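Local coordinates for signal recognition 54 kDa protein (Pyrococcus furiosus, PDB 3DM5) that belongs to the SRP54 family of signal recognition particle proteins, combining a helical bundle, a P-loop NTPase-type domain and a helical signal peptide binding domain, at residues K72-I75 with I76-Y80; V219-G222 with T223-Q226; Q227-N230 with Q231-F235; M382-E385 with E386-N389. All blocks are in the same frame, centred on the assembly; numbering follows the deposited sequence.

Contact 1 (K72-I75 with I76-Y80)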
loop_
_atom_site.group_PDB
_atom_site.type_symbol
_atom_site.label_atom_id
_atom_site.label_comp_id
_atom_site.label_asym_id
_atom_site.label_seq_id
_atom_site.Cartn_x
_atom_site.Cartn_y
_atom_site.Cartn_z
ATOM N N LYS A 72 5.529 15.983 -28.000
ATOM C CA LYS A 72 5.257 14.822 -27.168
ATOM C C LYS A 72 6.304 13.682 -27.268
ATOM O O LYS A 72 6.750 13.151 -26.255
ATOM C CB LYS A 72 3.853 14.316 -27.523
ATOM C CG LYS A 72 3.265 13.329 -26.575
ATOM C CD LYS A 72 1.948 12.797 -27.123
ATOM C CE LYS A 72 0.816 13.786 -26.941
ATOM N NZ LYS A 72 -0.509 13.098 -27.041
ATOM N N GLU A 73 6.693 13.302 -28.481
ATOM C CA GLU A 73 7.640 12.209 -28.660
ATOM C C GLU A 73 9.030 12.680 -28.312
ATOM O O GLU A 73 9.928 11.879 -28.045
ATOM C CB GLU A 73 7.660 11.725 -30.109
ATOM C CG GLU A 73 6.362 11.143 -30.614
ATOM C CD GLU A 73 6.284 11.178 -32.128
ATOM O OE1 GLU A 73 6.802 12.156 -32.725
ATOM O OE2 GLU A 73 5.712 10.235 -32.714
ATOM N N HIS A 74 9.225 13.990 -28.342
ATOM C CA HIS A 74 10.545 14.504 -28.073
ATOM C C HIS A 74 10.746 14.588 -26.572
ATOM O O HIS A 74 11.867 14.437 -26.084
ATOM C CB HIS A 74 10.769 15.848 -28.756
ATOM C CG HIS A 74 12.137 16.410 -28.546
ATOM N ND1 HIS A 74 12.367 17.534 -27.791
ATOM C CD2 HIS A 74 13.350 15.991 -28.985
ATOM C CE1 HIS A 74 13.666 17.791 -27.772
ATOM N NE2 HIS A 74 14.280 16.869 -28.490
ATOM N N ILE A 75 9.655 14.816 -25.841
ATOM C CA ILE A 75 9.707 14.770 -24.386
ATOM C C ILE A 75 10.078 13.356 -23.941
ATOM O O ILE A 75 10.960 13.165 -23.108
ATOM C CB ILE A 75 8.362 15.120 -23.738
ATOM C CG1 ILE A 75 7.926 16.538 -24.110
ATOM C CG2 ILE A 75 8.485 14.991 -22.233
ATOM C CD1 ILE A 75 8.627 17.609 -23.330
ATOM N N ILE A 76 9.394 12.363 -24.496
ATOM C CA ILE A 76 9.668 10.986 -24.162
ATOM C C ILE A 76 11.157 10.774 -24.360
ATOM O O ILE A 76 11.803 10.134 -23.542
ATOM C CB ILE A 76 8.922 10.032 -25.094
ATOM C CG1 ILE A 76 7.436 10.390 -25.184
ATOM C CG2 ILE A 76 9.103 8.600 -24.648
ATOM C CD1 ILE A 76 6.628 9.824 -24.116
ATOM N N LYS A 77 11.698 11.323 -25.450
ATOM C CA LYS A 77 13.122 11.192 -25.774
ATOM C C LYS A 77 14.030 11.876 -24.754
ATOM O O LYS A 77 15.014 11.297 -24.307
ATOM C CB LYS A 77 13.410 11.755 -27.168
ATOM C CG LYS A 77 14.719 11.269 -27.789
ATOM C CD LYS A 77 15.864 12.237 -27.556
ATOM C CE LYS A 77 17.093 11.807 -28.344
ATOM N NZ LYS A 77 18.272 12.702 -28.146
ATOM N N ILE A 78 13.704 13.113 -24.408
ATOM C CA ILE A 78 14.454 13.856 -23.400
ATOM C C ILE A 78 14.568 13.094 -22.064
ATOM O O ILE A 78 15.660 12.921 -21.528
ATOM C CB ILE A 78 13.807 15.226 -23.139
ATOM C CG1 ILE A 78 13.820 16.063 -24.427
ATOM C CG2 ILE A 78 14.533 15.926 -22.014
ATOM C CD1 ILE A 78 13.098 17.403 -24.316
ATOM N N VAL A 79 13.434 12.645 -21.536
ATOM C CA VAL A 79 13.415 11.843 -20.323
ATOM C C VAL A 79 14.302 10.593 -20.439
ATOM O O VAL A 79 15.071 10.302 -19.536
ATOM C CB VAL A 79 11.965 11.430 -19.952
ATOM C CG1 VAL A 79 11.929 10.391 -18.831
ATOM C CG2 VAL A 79 11.177 12.623 -19.548
ATOM N N TYR A 80 14.183 9.840 -21.528
ATOM C CA TYR A 80 14.943 8.605 -21.672
ATOM C C TYR A 80 16.430 8.878 -21.649
ATOM O O TYR A 80 17.203 8.112 -21.077
ATOM C CB TYR A 80 14.600 7.922 -22.976
ATOM C CG TYR A 80 15.549 6.818 -23.361
ATOM C CD1 TYR A 80 16.341 6.911 -24.498
ATOM C CD2 TYR A 80 15.633 5.668 -22.609
ATOM C CE1 TYR A 80 17.194 5.873 -24.867
ATOM C CE2 TYR A 80 16.483 4.630 -22.971
ATOM C CZ TYR A 80 17.260 4.736 -24.094
ATOM O OH TYR A 80 18.108 3.694 -24.426
#

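Contact 2 (V219-G222 with T223-Q226)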
loop_
_atom_site.group_PDB
_atom_site.type_symbol
_atom_site.label_atom_id
_atom_site.label_comp_id
_atom_site.label_asym_id
_atom_site.label_seq_id
_atom_site.Cartn_x
_atom_site.Cartn_y
_atom_site.Cartn_z
ATOM N N VAL A 219 32.043 -4.375 -4.171
ATOM C CA VAL A 219 30.685 -4.903 -4.148
ATOM C C VAL A 219 29.870 -4.110 -3.132
ATOM O O VAL A 219 30.165 -4.120 -1.953
ATOM C CB VAL A 219 30.710 -6.397 -3.799
ATOM C CG1 VAL A 219 29.304 -6.929 -3.621
ATOM C CG2 VAL A 219 31.442 -7.163 -4.889
ATOM N N ILE A 220 28.881 -3.367 -3.611
ATOM C CA ILE A 220 28.059 -2.522 -2.748
ATOM C C ILE A 220 26.642 -3.067 -2.641
ATOM O O ILE A 220 26.001 -3.383 -3.650
ATOM C CB ILE A 220 27.953 -1.074 -3.283
ATOM C CG1 ILE A 220 29.333 -0.483 -3.541
ATOM C CG2 ILE A 220 27.201 -0.188 -2.305
ATOM C CD1 ILE A 220 29.277 0.972 -3.922
ATOM N N ASP A 221 26.162 -3.156 -1.407
ATOM C CA ASP A 221 24.791 -3.546 -1.106
ATOM C C ASP A 221 23.860 -2.392 -1.467
ATOM O O ASP A 221 23.906 -1.323 -0.869
ATOM C CB ASP A 221 24.713 -3.902 0.377
ATOM C CG ASP A 221 23.310 -4.185 0.854
ATOM O OD1 ASP A 221 22.337 -3.762 0.185
ATOM O OD2 ASP A 221 23.194 -4.822 1.925
ATOM N N GLY A 222 23.021 -2.613 -2.470
ATOM C CA GLY A 222 22.194 -1.548 -3.000
ATOM C C GLY A 222 21.020 -1.154 -2.121
ATOM O O GLY A 222 20.318 -0.213 -2.424
ATOM N N THR A 223 20.800 -1.866 -1.029
ATOM C CA THR A 223 19.704 -1.511 -0.147
ATOM C C THR A 223 20.100 -0.363 0.752
ATOM O O THR A 223 19.278 0.126 1.524
ATOM C CB THR A 223 19.253 -2.684 0.731
ATOM O OG1 THR A 223 20.287 -2.985 1.675
ATOM C CG2 THR A 223 18.918 -3.917 -0.125
ATOM N N ILE A 224 21.359 0.063 0.655
ATOM C CA ILE A 224 21.812 1.254 1.380
ATOM C C ILE A 224 21.427 2.560 0.683
ATOM O O ILE A 224 21.620 3.645 1.228
ATOM C CB ILE A 224 23.334 1.216 1.690
ATOM C CG1 ILE A 224 24.176 1.498 0.446
ATOM C CG2 ILE A 224 23.708 -0.112 2.277
ATOM C CD1 ILE A 224 25.590 1.971 0.789
ATOM N N GLY A 225 20.857 2.464 -0.513
ATOM C CA GLY A 225 20.419 3.661 -1.208
ATOM C C GLY A 225 21.547 4.645 -1.459
ATOM O O GLY A 225 22.641 4.271 -1.891
ATOM N N GLN A 226 21.286 5.915 -1.180
ATOM C CA GLN A 226 22.193 6.979 -1.590
ATOM C C GLN A 226 23.476 7.007 -0.781
ATOM O O GLN A 226 24.376 7.758 -1.115
ATOM C CB GLN A 226 21.507 8.336 -1.493
ATOM C CG GLN A 226 21.303 8.816 -0.079
ATOM C CD GLN A 226 20.719 10.201 -0.033
ATOM O OE1 GLN A 226 19.521 10.381 0.224
ATOM N NE2 GLN A 226 21.548 11.198 -0.321
#

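Contact 3 (Q227-N230 with Q231-F235). With SO4 (sulfate ion), chain N.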
loop_
_atom_site.group_PDB
_atom_site.type_symbol
_atom_site.label_atom_id
_atom_site.label_comp_id
_atom_site.label_asym_id
_atom_site.label_seq_id
_atom_site.Cartn_x
_atom_site.Cartn_y
_atom_site.Cartn_z
ATOM N N GLN A 227 23.550 6.202 0.283
ATOM C CA GLN A 227 24.770 6.089 1.087
ATOM C C GLN A 227 25.902 5.410 0.330
ATOM O O GLN A 227 27.035 5.385 0.814
ATOM C CB GLN A 227 24.532 5.306 2.381
ATOM C CG GLN A 227 23.347 5.746 3.209
ATOM C CD GLN A 227 23.172 4.891 4.454
ATOM O OE1 GLN A 227 23.883 5.078 5.437
ATOM N NE2 GLN A 227 22.231 3.938 4.411
ATOM N N ALA A 228 25.594 4.856 -0.843
ATOM C CA ALA A 228 26.610 4.222 -1.670
ATOM C C ALA A 228 27.589 5.241 -2.225
ATOM O O ALA A 228 28.710 4.892 -2.589
ATOM C CB ALA A 228 25.993 3.434 -2.811
ATOM N N TYR A 229 27.155 6.490 -2.317
ATOM C CA TYR A 229 27.986 7.530 -2.894
ATOM C C TYR A 229 29.380 7.588 -2.260
ATOM O O TYR A 229 30.390 7.425 -2.941
ATOM C CB TYR A 229 27.317 8.892 -2.761
ATOM C CG TYR A 229 28.158 9.989 -3.345
ATOM C CD1 TYR A 229 28.106 10.275 -4.707
ATOM C CD2 TYR A 229 29.031 10.721 -2.554
ATOM C CE1 TYR A 229 28.889 11.281 -5.270
ATOM C CE2 TYR A 229 29.823 11.743 -3.108
ATOM C CZ TYR A 229 29.742 12.010 -4.469
ATOM O OH TYR A 229 30.507 12.996 -5.046
ATOM N N ASN A 230 29.420 7.824 -0.956
ATOM C CA ASN A 230 30.681 7.983 -0.241
ATOM C C ASN A 230 31.551 6.737 -0.236
ATOM O O ASN A 230 32.773 6.849 -0.283
ATOM C CB ASN A 230 30.451 8.520 1.176
ATOM C CG ASN A 230 30.227 10.023 1.186
ATOM O OD1 ASN A 230 30.880 10.761 0.449
ATOM N ND2 ASN A 230 29.299 10.480 2.014
ATOM N N GLN A 231 30.920 5.565 -0.200
ATOM C CA GLN A 231 31.643 4.303 -0.289
ATOM C C GLN A 231 32.274 4.147 -1.658
ATOM O O GLN A 231 33.434 3.776 -1.749
ATOM C CB GLN A 231 30.727 3.104 -0.010
ATOM C CG GLN A 231 30.014 3.183 1.318
ATOM C CD GLN A 231 29.277 1.916 1.640
ATOM O OE1 GLN A 231 29.180 1.009 0.809
ATOM N NE2 GLN A 231 28.746 1.840 2.852
ATOM N N ALA A 232 31.527 4.443 -2.720
ATOM C CA ALA A 232 32.055 4.344 -4.082
ATOM C C ALA A 232 33.179 5.351 -4.281
ATOM O O ALA A 232 34.216 5.048 -4.882
ATOM C CB ALA A 232 30.959 4.582 -5.107
ATOM N N LEU A 233 32.959 6.553 -3.768
ATOM C CA LEU A 233 33.892 7.646 -3.950
ATOM C C LEU A 233 35.232 7.361 -3.277
ATOM O O LEU A 233 36.285 7.565 -3.893
ATOM C CB LEU A 233 33.307 8.945 -3.406
ATOM C CG LEU A 233 33.507 10.182 -4.290
ATOM C CD1 LEU A 233 33.612 11.436 -3.458
ATOM C CD2 LEU A 233 34.725 10.042 -5.161
ATOM N N ALA A 234 35.198 6.922 -2.016
ATOM C CA ALA A 234 36.444 6.639 -1.299
ATOM C C ALA A 234 37.228 5.564 -2.042
ATOM O O ALA A 234 38.422 5.704 -2.280
ATOM C CB ALA A 234 36.195 6.236 0.149
ATOM N N PHE A 235 36.540 4.493 -2.413
ATOM C CA PHE A 235 37.122 3.428 -3.208
ATOM C C PHE A 235 37.734 3.942 -4.521
ATOM O O PHE A 235 38.906 3.700 -4.799
ATOM C CB PHE A 235 36.041 2.379 -3.489
ATOM C CG PHE A 235 36.466 1.287 -4.433
ATOM C CD1 PHE A 235 37.223 0.215 -3.983
ATOM C CD2 PHE A 235 36.075 1.319 -5.763
ATOM C CE1 PHE A 235 37.597 -0.798 -4.852
ATOM C CE2 PHE A 235 36.440 0.324 -6.632
ATOM C CZ PHE A 235 37.204 -0.738 -6.186
HETATM S S SO4 N . 26.269 9.340 3.800
HETATM O O1 SO4 N . 26.226 9.036 2.366
HETATM O O2 SO4 N . 27.485 8.758 4.371
HETATM O O3 SO4 N . 26.231 10.793 3.973
HETATM O O4 SO4 N . 25.137 8.751 4.511
#

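Contact 4 (M382-E385 with E386-N389)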
loop_
_atom_site.group_PDB
_atom_site.type_symbol
_atom_site.label_atom_id
_atom_site.label_comp_id
_atom_site.label_asym_id
_atom_site.label_seq_id
_atom_site.Cartn_x
_atom_site.Cartn_y
_atom_site.Cartn_z
ATOM N N MET A 382 -31.503 7.360 -25.693
ATOM C CA MET A 382 -32.414 6.257 -25.484
ATOM C C MET A 382 -32.307 5.778 -24.032
ATOM O O MET A 382 -31.300 6.019 -23.347
ATOM C CB MET A 382 -32.125 5.119 -26.466
ATOM C CG MET A 382 -32.201 5.514 -27.948
ATOM S SD MET A 382 -32.060 4.092 -29.061
ATOM C CE MET A 382 -32.534 4.848 -30.606
ATOM N N THR A 383 -33.359 5.114 -23.565
ATOM C CA THR A 383 -33.357 4.562 -22.228
ATOM C C THR A 383 -32.825 3.145 -22.284
ATOM O O THR A 383 -32.598 2.599 -23.366
ATOM C CB THR A 383 -34.760 4.557 -21.600
ATOM O OG1 THR A 383 -35.637 3.691 -22.343
ATOM C CG2 THR A 383 -35.312 5.961 -21.581
ATOM N N GLU A 384 -32.627 2.557 -21.112
ATOM C CA GLU A 384 -32.101 1.205 -21.004
ATOM C C GLU A 384 -33.053 0.248 -21.688
ATOM O O GLU A 384 -32.642 -0.557 -22.520
ATOM C CB GLU A 384 -31.914 0.818 -19.523
ATOM C CG GLU A 384 -30.790 -0.152 -19.262
ATOM C CD GLU A 384 -29.422 0.330 -19.763
ATOM O OE1 GLU A 384 -29.215 1.548 -19.973
ATOM O OE2 GLU A 384 -28.540 -0.535 -19.938
ATOM N N GLU A 385 -34.334 0.358 -21.346
ATOM C CA GLU A 385 -35.340 -0.576 -21.854
ATOM C C GLU A 385 -35.430 -0.521 -23.373
ATOM O O GLU A 385 -35.717 -1.528 -24.014
ATOM C CB GLU A 385 -36.710 -0.283 -21.253
ATOM C CG GLU A 385 -37.271 1.052 -21.681
ATOM C CD GLU A 385 -38.690 1.261 -21.212
ATOM O OE1 GLU A 385 -39.419 0.245 -21.068
ATOM O OE2 GLU A 385 -39.059 2.445 -20.997
ATOM N N GLU A 386 -35.200 0.661 -23.935
ATOM C CA GLU A 386 -35.132 0.838 -25.387
ATOM C C GLU A 386 -33.891 0.185 -25.982
ATOM O O GLU A 386 -33.985 -0.556 -26.948
ATOM C CB GLU A 386 -35.194 2.326 -25.771
ATOM C CG GLU A 386 -36.540 2.974 -25.453
ATOM C CD GLU A 386 -36.516 4.489 -25.603
ATOM O OE1 GLU A 386 -35.409 5.067 -25.587
ATOM O OE2 GLU A 386 -37.604 5.104 -25.730
ATOM N N LEU A 387 -32.725 0.458 -25.403
ATOM C CA LEU A 387 -31.495 -0.173 -25.869
ATOM C C LEU A 387 -31.580 -1.699 -25.784
ATOM O O LEU A 387 -31.002 -2.414 -26.608
ATOM C CB LEU A 387 -30.281 0.359 -25.103
ATOM C CG LEU A 387 -30.042 1.861 -25.237
ATOM C CD1 LEU A 387 -28.979 2.291 -24.261
ATOM C CD2 LEU A 387 -29.640 2.217 -26.644
ATOM N N LEU A 388 -32.319 -2.202 -24.808
ATOM C CA LEU A 388 -32.353 -3.645 -24.590
ATOM C C LEU A 388 -33.469 -4.331 -25.377
ATOM O O LEU A 388 -33.379 -5.518 -25.688
ATOM C CB LEU A 388 -32.429 -3.970 -23.091
ATOM C CG LEU A 388 -31.190 -3.505 -22.317
ATOM C CD1 LEU A 388 -31.294 -3.774 -20.823
ATOM C CD2 LEU A 388 -29.957 -4.173 -22.896
ATOM N N ASN A 389 -34.510 -3.572 -25.703
ATOM C CA ASN A 389 -35.633 -4.068 -26.504
ATOM C C ASN A 389 -36.035 -3.002 -27.503
ATOM O O ASN A 389 -36.933 -2.210 -27.233
ATOM C CB ASN A 389 -36.834 -4.391 -25.614
ATOM C CG ASN A 389 -36.439 -5.105 -24.343
ATOM O OD1 ASN A 389 -36.153 -6.303 -24.357
ATOM N ND2 ASN A 389 -36.407 -4.369 -23.228
#

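Contact 1 (K72-I75 with I76-Y80)
The side chain of Ile78 overlaps one face of the His74 imidazole one turn earlier in helix 71-86, a CH-pi contact between residues i and i+4 in the helical bundle domain. Ile78 CG1 stands 4.0 Å from the centroid of the His74 ring and 23° off its normal, displaced toward the rim. The ring is placed there by its first torsion, which sets His74 CG opposite the backbone N (chi1 -178°) and brings the imidazole alongside Ile78. Glu63, Pro65 and Pro66 pack against the same histidine, as does Glu314 of the second subunit.

On another side of the helix Ile75 and Val79 meet only loosely, with 4.5 Å between Ile75 CG2 and Val79 CG2. Both enter the bundle core, where Ile75 reaches Ile17, Ile28 and Ala60, and Val79 reaches Leu14, Leu31 and Ile56. Lys77 instead bridges outward, its amine in salt bridges with Glu81 and with Glu318 of the second subunit. Four consecutive i to i+4 backbone bonds hold these two turns; the last of the four runs from Val79 N to Ile75 O, 3.0 Å long and almost straight at 172°.

Contact 2 (V219-G222 with T223-Q226)
The carboxylate of Asp221 is gripped at one oxygen, OD1, which takes two bonds from Thr223. The backbone amide meets that oxygen nearly head-on, Thr223 N lying 2.7 Å from Asp221 OD1. The hydroxyl arrives from the syn side but 32° out of the carboxylate plane, with 2.7 Å between Thr223 OG1 and Asp221 OD1. The other oxygen, OD2, has a long and weak ion pair with Lys248. The amide bond makes an Asx turn, and the double grip probably limits rotation of the carboxylate. Thr223 can use both donors because its first torsion, 68°, sets OG1 between its own backbone N and carbonyl carbon.

One residue on, Ile224 N bonds to Asp221 O at 3.3 Å, coming from above the carbonyl plane, and the chain winds into a 3-10 turn. The side chain of the same residue reaches back, Ile224 CD1 touching Ile220 CG2 at 4.1 Å, the two side chains crossing at about a right angle. The turn thus follows the end of strand 215-221, with the Asp221 side chain about 7 Å from the bound GDP. This strand runs between parallel strands 101-106 and 242-247, and Ile220 and Ile224 both pack on Gln231 of helix 228-237.

Contact 3 (Q227-N230 with Q231-F235)
Tyr229 and Leu233 lie side by side along helix 228-237 and point the same way, an i to i+4 pair on the helix of a beta-alpha-beta unit. A first torsion of 180° sets the tyrosine ring opposite its backbone N and carries it along the helix, so that its far end meets the leucine. The contact is made by one methyl: Leu233 CD1 is 3.8 Å from Tyr229 CE2 and also 3.8 Å from Tyr229 OH, approaching the ring obliquely. Thr265 touches both side chains.

Gln231 is built differently. Its CG turns back beside its own backbone N (chi1 -56°), and Gln231 CG passes 3.7 Å from Gln227 O before the extended chain carries the amide toward Ile220 and Ile224. Gln227 is also extended, but its NE2 turns back to Ile224 O. The amide of Asn230, with its CG opposite its carbonyl carbon, lies with CG in the plane of the Tyr229 ring, at the ring's edge.

From there Asn230 ND2 gives a weak bond to sulfate O2 at 3.4 Å, 166° at the hydrogen. Gln227 CA approaches sulfate O1 at 3.5 Å. The sulfate, probably from the crystallisation liquor, sits between the Asn230 amide and Arg33 of the third subunit, which is hydrogen-bonded to the same ion; the arginine's charge would be expected to favour an anion there.

Contact 4 (M382-E385 with E386-N389)
Thr383 and Glu386 form a capping box at the start of the short helix 384-388. Its firmer bond runs from the backbone of the threonine: Thr383 N donates to Glu386 OE1 at 2.9 Å and 164°, coming from above the carboxylate plane. The return bond, from Glu386 N to Thr383 OG1, is weak at 3.5 Å. Thr383 chi1 of 64° turns OG1 toward the helix N-terminus, while the Glu386 chain, extended beyond CG, reaches back to put its carboxylate beside the threonine amide. A salt bridge from Arg400 to Glu386 OE1 gives that oxygen a second partner and probably compensates its charge.

At the other end, Glu385 O accepts twice from Asn389: from its backbone N at 2.9 Å, and from its amide ND2 at 3.0 Å in the carbonyl plane, on a lone pair. Backbone and side chain of Asn389 together close the last turn where the chain leaves helical geometry.

Packing is carried by Met382 and Leu387, which touch through Met382 CB and Leu387 CD2 at 3.8 Å. Both rest on Leu330 of helix 330-341, with Lys331 there salt-bridged to Glu384, while Met382 and Glu386 lean on Ile401 of helix 395-405. The short helix is thus packed against both within the signal peptide binding domain.

The four contacts follow one another along the chain and fall in three parts of the protein. Contact 1 belongs to the helical bundle. Contacts 2 and 3 are consecutive in the P-loop NTPase-type domain, their centres 10 Å apart: strand 215-221 passes through the 223-226 turn into helix 228-237, and Ile220 meets Ala228 where the two pack. Contact 1 stands 29 Å from contact 2 and 31 Å from contact 3, centre to centre. Contact 4, in the signal peptide binding domain, lies 46 Å from contact 1 and 69 Å from contact 3, again between centres. This spread reflects an extended chain in which contact 4 lies farthest out; contacts 1 and 4 both touch the second subunit.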